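Long-range contacts in putative alpha-L-fucosidase (Bacteroides thetaiotaomicron, PDB 3EYP), which probably hydrolyses terminal alpha-L-fucosyl linkages, as a glycoside hydrolase of family 29: residues A47-T52 with K94-K99; C220-D225 with L389-T394. One frame throughout, in Å; residues are numbered along the deposited sequence.

Interaction 1. Residues A47-T52 with K94-K99; sequences AIFNPT and KNAAWK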
loop_
_atom_site.group_PDB
_atom_site.type_symbol
_atom_site.label_atom_id
_atom_site.label_comp_id
_atom_site.label_asym_id
_atom_site.label_seq_id
_atom_site.Cartn_x
_atom_site.Cartn_y
_atom_site.Cartn_z
ATOM N N ALA A 47 22.040 8.081 24.521
ATOM C CA ALA A 47 21.542 9.043 25.511
ATOM C C ALA A 47 20.581 10.089 24.909
ATOM O O ALA A 47 19.668 10.588 25.579
ATOM C CB ALA A 47 22.705 9.816 26.187
ATOM N N ILE A 48 20.842 10.478 23.656
ATOM C CA ILE A 48 20.064 11.564 23.026
ATOM C C ILE A 48 18.611 11.217 22.761
ATOM O O ILE A 48 17.805 12.101 22.500
ATOM C CB ILE A 48 20.697 12.120 21.696
ATOM C CG1 ILE A 48 20.516 11.134 20.518
ATOM C CG2 ILE A 48 22.187 12.418 21.854
ATOM C CD1 ILE A 48 20.970 11.779 19.111
ATOM N N PHE A 49 18.264 9.940 22.832
ATOM C CA PHE A 49 16.896 9.537 22.549
ATOM C C PHE A 49 16.065 9.807 23.778
ATOM O O PHE A 49 16.177 9.184 24.811
ATOM C CB PHE A 49 16.783 8.059 22.113
ATOM C CG PHE A 49 15.374 7.630 21.783
ATOM C CD1 PHE A 49 14.861 7.828 20.510
ATOM C CD2 PHE A 49 14.540 7.079 22.739
ATOM C CE1 PHE A 49 13.581 7.443 20.153
ATOM C CE2 PHE A 49 13.222 6.700 22.396
ATOM C CZ PHE A 49 12.755 6.864 21.090
ATOM N N ASN A 50 15.167 10.758 23.611
ATOM C CA ASN A 50 14.458 11.295 24.711
ATOM C C ASN A 50 13.165 12.038 24.371
ATOM O O ASN A 50 13.065 13.233 24.639
ATOM C CB ASN A 50 15.396 12.276 25.445
ATOM C CG ASN A 50 14.944 12.555 26.822
ATOM O OD1 ASN A 50 14.229 11.757 27.430
ATOM N ND2 ASN A 50 15.345 13.694 27.346
ATOM N N PRO A 51 12.155 11.325 23.859
ATOM C CA PRO A 51 10.864 11.988 23.594
ATOM C C PRO A 51 10.195 12.437 24.857
ATOM O O PRO A 51 10.312 11.785 25.862
ATOM C CB PRO A 51 10.050 10.918 22.912
ATOM C CG PRO A 51 10.714 9.602 23.317
ATOM C CD PRO A 51 12.161 9.914 23.432
ATOM N N THR A 52 9.521 13.569 24.786
ATOM C CA THR A 52 9.098 14.258 26.015
ATOM C C THR A 52 7.632 14.160 26.313
ATOM O O THR A 52 7.211 14.398 27.436
ATOM C CB THR A 52 9.571 15.683 26.039
ATOM O OG1 THR A 52 9.163 16.396 24.846
ATOM C CG2 THR A 52 11.151 15.677 26.198
ATOM N N LYS A 94 17.123 0.888 25.951
ATOM C CA LYS A 94 17.687 0.400 27.246
ATOM C C LYS A 94 18.679 1.406 27.809
ATOM O O LYS A 94 18.876 1.510 29.024
ATOM C CB LYS A 94 18.434 -0.959 27.091
ATOM C CG LYS A 94 17.943 -1.988 28.078
ATOM C CD LYS A 94 18.839 -3.234 28.310
ATOM C CE LYS A 94 19.956 -3.534 27.308
ATOM N NZ LYS A 94 20.139 -5.034 26.981
ATOM N N ASN A 95 19.285 2.162 26.890
ATOM C CA ASN A 95 20.386 3.096 27.204
ATOM C C ASN A 95 20.152 4.544 26.810
ATOM O O ASN A 95 21.049 5.348 26.739
ATOM C CB ASN A 95 21.691 2.567 26.671
ATOM C CG ASN A 95 22.189 1.368 27.475
ATOM O OD1 ASN A 95 22.343 1.440 28.702
ATOM N ND2 ASN A 95 22.413 0.247 26.795
ATOM N N ALA A 96 18.877 4.819 26.608
ATOM C CA ALA A 96 18.324 6.136 26.357
ATOM C C ALA A 96 18.128 6.916 27.652
ATOM O O ALA A 96 18.062 6.358 28.753
ATOM C CB ALA A 96 16.982 6.033 25.586
ATOM N N ALA A 97 18.025 8.200 27.503
ATOM C CA ALA A 97 17.679 9.078 28.630
ATOM C C ALA A 97 16.188 8.901 28.913
ATOM O O ALA A 97 15.748 8.911 30.041
ATOM C CB ALA A 97 18.058 10.542 28.346
ATOM N N TRP A 98 15.444 8.573 27.869
ATOM C CA TRP A 98 13.985 8.442 27.909
ATOM C C TRP A 98 13.617 7.431 28.980
ATOM O O TRP A 98 14.108 6.306 29.001
ATOM C CB TRP A 98 13.434 7.930 26.564
ATOM C CG TRP A 98 11.932 7.746 26.524
ATOM C CD1 TRP A 98 10.980 8.691 26.795
ATOM C CD2 TRP A 98 11.223 6.564 26.140
ATOM N NE1 TRP A 98 9.734 8.166 26.635
ATOM C CE2 TRP A 98 9.845 6.861 26.232
ATOM C CE3 TRP A 98 11.611 5.287 25.734
ATOM C CZ2 TRP A 98 8.864 5.931 25.918
ATOM C CZ3 TRP A 98 10.647 4.366 25.458
ATOM C CH2 TRP A 98 9.272 4.682 25.561
ATOM N N LYS A 99 12.776 7.842 29.896
ATOM C CA LYS A 99 12.295 6.906 30.931
ATOM C C LYS A 99 13.416 6.202 31.714
ATOM O O LYS A 99 13.252 5.087 32.216
ATOM C CB LYS A 99 11.371 5.889 30.283
ATOM C CG LYS A 99 9.959 6.475 30.088
ATOM C CD LYS A 99 9.011 5.534 29.469
ATOM C CE LYS A 99 7.678 6.207 29.285
ATOM N NZ LYS A 99 6.542 5.231 29.257
HETATM O O HOH W 1 7.637 10.811 26.605
#
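Phe49 O is the polar atom on which the two loops converge: Trp98 N donates to it at 3.2 Å, and Ala97 N adds a weak, bent bond from 3.4 Å. Ala97 N also turns weakly to Ala47 O, so one amide is shared between two carbonyls. Small residues suit this seam, because the methyl CB of Ala97 sits only 3.2 Å from Ala47 O. The methyl CB of Ala96 lies at the edge of the phenyl ring, 3.9 Å from Phe49 CD2. With CG anti to the backbone N (chi1 179°), the Trp98 indole runs alongside Phe49, its CE3 in the plane of the phenyl ring and 4.0 Å from Phe49 CE2. Pro51 crosses the indole at about a right angle and sets CG over the five-membered ring, 3.7 Å from its centroid, a CH-pi contact; Lys99 CD lies over the rim of the opposite face. A water donates to Pro51 O and weakly accepts from Trp98 NE1, joining the polar rim of the indole to the other loop. A leucine in place of Trp98 would probably leave Pro51 without its aromatic face and the water without its indole partner. The buried Phe49 ring also meets Phe28, Phe33 and Phe81, while Val105 of helix 105-116 touches both Phe49 and Trp98. Such packing joins neighbouring beta-alpha loops of a TIM barrel, here those following strands 22-26 and 70-76.

Interaction 2. Residues C220-D225 with L389-T394; sequences CWATTD and LGHRTT
His391 carries the contact, following Gly390, whose positive phi is a backbone shape at which a CB would crowd the preceding carbonyl oxygen. The histidine CG stands anti to its own carbonyl carbon (chi1 -83°), and the ring reaches across to accept the backbone N-H of Ala222 at His391 NE2, a nearly straight bond of 3.0 Å and 164° with the donor slightly tilted from the imidazole plane. Because NE2 is the acceptor here, the neutral ring would probably carry its proton on ND1. Over the centre of one imidazole face comes Trp221 CE3, 3.5 Å above the plane; the indole presents its edge, and planes at 82° make this a T-shaped stack. Histidine suits the place by offering both an acceptor nitrogen and an aromatic face. The contact thus joins the TIM-barrel domain of the fucosidase family to the F5/8 type C beta-sandwich, with Trp221 and Ala222 on the barrel side. Arg392 takes no part across the contact; its NE bonds Cys445 O, and its NH2 bonds Leu389 O and also reaches Ala4 O. Glu385 OE2 receives the backbone N of both Arg392 and Thr393. Thr393 brings its carbonyl O near the plane of the indole, 4.4 Å from Trp221 CZ3. Beyond it, the methyl CG2 of Thr394 lies 4.2 Å from Trp221 CH2, adding an apolar touch as strand 393-401 begins.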
loop_
_atom_site.group_PDB
_atom_site.type_symbol
_atom_site.label_atom_id
_atom_site.label_comp_id
_atom_site.label_asym_id
_atom_site.label_seq_id
_atom_site.Cartn_x
_atom_site.Cartn_y
_atom_site.Cartn_z
ATOM N N CYS A 220 -0.193 -1.174 -13.901
ATOM C CA CYS A 220 0.526 -1.791 -12.825
ATOM C C CYS A 220 -0.091 -3.162 -12.558
ATOM O O CYS A 220 -1.128 -3.260 -11.939
ATOM C CB CYS A 220 0.463 -0.896 -11.566
ATOM S SG CYS A 220 1.387 -1.590 -10.162
ATOM N N TRP A 221 0.591 -4.206 -12.996
ATOM C CA TRP A 221 0.136 -5.581 -12.766
ATOM C C TRP A 221 0.608 -6.089 -11.412
ATOM O O TRP A 221 1.655 -5.648 -10.878
ATOM C CB TRP A 221 0.619 -6.532 -13.868
ATOM C CG TRP A 221 0.403 -6.006 -15.236
ATOM C CD1 TRP A 221 1.328 -5.377 -16.006
ATOM C CD2 TRP A 221 -0.823 -5.992 -15.988
ATOM N NE1 TRP A 221 0.765 -4.995 -17.192
ATOM C CE2 TRP A 221 -0.543 -5.371 -17.219
ATOM C CE3 TRP A 221 -2.113 -6.470 -15.762
ATOM C CZ2 TRP A 221 -1.516 -5.180 -18.199
ATOM C CZ3 TRP A 221 -3.088 -6.285 -16.761
ATOM C CH2 TRP A 221 -2.779 -5.660 -17.948
ATOM N N ALA A 222 -0.175 -7.017 -10.852
ATOM C CA ALA A 222 0.160 -7.567 -9.556
ATOM C C ALA A 222 1.280 -8.560 -9.712
ATOM O O ALA A 222 1.951 -8.928 -8.738
ATOM C CB ALA A 222 -1.052 -8.234 -8.913
ATOM N N THR A 223 1.370 -9.089 -10.929
ATOM C CA THR A 223 2.422 -10.013 -11.345
ATOM C C THR A 223 3.633 -9.299 -11.925
ATOM O O THR A 223 3.534 -8.236 -12.578
ATOM C CB THR A 223 1.903 -11.041 -12.436
ATOM O OG1 THR A 223 1.236 -10.350 -13.524
ATOM C CG2 THR A 223 0.964 -12.043 -11.821
ATOM N N THR A 224 4.767 -9.956 -11.743
ATOM C CA THR A 224 6.033 -9.561 -12.346
ATOM C C THR A 224 7.013 -10.720 -12.237
ATOM O O THR A 224 6.734 -11.712 -11.570
ATOM C CB THR A 224 6.660 -8.220 -11.727
ATOM O OG1 THR A 224 7.585 -7.648 -12.667
ATOM C CG2 THR A 224 7.372 -8.425 -10.360
ATOM N N ASP A 225 8.161 -10.563 -12.848
ATOM C CA ASP A 225 9.201 -11.601 -12.779
ATOM C C ASP A 225 9.964 -11.400 -11.475
ATOM O O ASP A 225 10.274 -10.274 -11.111
ATOM C CB ASP A 225 10.162 -11.528 -13.956
ATOM C CG ASP A 225 9.595 -12.184 -15.243
ATOM O OD1 ASP A 225 8.550 -12.868 -15.175
ATOM O OD2 ASP A 225 10.188 -11.951 -16.345
ATOM N N LEU A 389 -9.630 -14.216 -9.047
ATOM C CA LEU A 389 -9.833 -14.919 -10.318
ATOM C C LEU A 389 -8.772 -14.511 -11.332
ATOM O O LEU A 389 -8.739 -14.989 -12.463
ATOM C CB LEU A 389 -11.236 -14.663 -10.882
ATOM C CG LEU A 389 -12.361 -15.397 -10.135
ATOM C CD1 LEU A 389 -13.709 -15.176 -10.794
ATOM C CD2 LEU A 389 -12.024 -16.895 -10.001
ATOM N N GLY A 390 -7.897 -13.608 -10.905
ATOM C CA GLY A 390 -6.724 -13.225 -11.718
ATOM C C GLY A 390 -6.902 -11.959 -12.490
ATOM O O GLY A 390 -7.964 -11.385 -12.487
ATOM N N HIS A 391 -5.808 -11.471 -13.093
ATOM C CA HIS A 391 -5.894 -10.406 -14.078
ATOM C C HIS A 391 -6.516 -11.021 -15.344
ATOM O O HIS A 391 -5.878 -11.790 -16.088
ATOM C CB HIS A 391 -4.540 -9.801 -14.458
ATOM C CG HIS A 391 -4.041 -8.737 -13.507
ATOM N ND1 HIS A 391 -4.610 -7.479 -13.410
ATOM C CD2 HIS A 391 -2.949 -8.719 -12.708
ATOM C CE1 HIS A 391 -3.921 -6.755 -12.529
ATOM N NE2 HIS A 391 -2.910 -7.491 -12.088
ATOM N N ARG A 392 -7.750 -10.619 -15.603
ATOM C CA ARG A 392 -8.523 -11.216 -16.719
ATOM C C ARG A 392 -8.655 -10.271 -17.870
ATOM O O ARG A 392 -8.327 -10.576 -18.987
ATOM C CB ARG A 392 -9.917 -11.620 -16.216
ATOM C CG ARG A 392 -9.836 -12.616 -15.107
ATOM C CD ARG A 392 -11.173 -12.924 -14.500
ATOM N NE ARG A 392 -11.942 -13.863 -15.298
ATOM C CZ ARG A 392 -11.790 -15.180 -15.297
ATOM N NH1 ARG A 392 -12.556 -15.911 -16.086
ATOM N NH2 ARG A 392 -10.861 -15.771 -14.567
ATOM N N THR A 393 -9.205 -9.117 -17.571
ATOM C CA THR A 393 -9.331 -8.010 -18.570
ATOM C C THR A 393 -8.012 -7.283 -18.774
ATOM O O THR A 393 -7.262 -7.018 -17.819
ATOM C CB THR A 393 -10.459 -7.034 -18.159
ATOM O OG1 THR A 393 -11.705 -7.785 -18.110
ATOM C CG2 THR A 393 -10.528 -5.852 -19.110
ATOM N N THR A 394 -7.716 -6.991 -20.048
ATOM C CA THR A 394 -6.464 -6.361 -20.414
ATOM C C THR A 394 -6.577 -5.164 -21.308
ATOM O O THR A 394 -5.576 -4.527 -21.610
ATOM C CB THR A 394 -5.468 -7.341 -21.083
ATOM O OG1 THR A 394 -6.053 -7.896 -22.278
ATOM C CG2 THR A 394 -5.055 -8.455 -20.129
#

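The two interactions lie on opposite sides of the chain's centre, about 47 Å apart between centres and about 34 Å between nearest atoms, and share no residue or strand. Along the chain they come in series: interaction 1 is complete before interaction 2 opens. Both draw on the barrel domain but differ in scope. Interaction 1 stays within it, joining the loop that leads to helix 56-65 with the one that leads to helix 105-116. Interaction 2 spans 164 residues at its closest ends and ties the barrel to the beta-sandwich that follows. One therefore knits loops within a domain, and the other is one point of contact between the two domains.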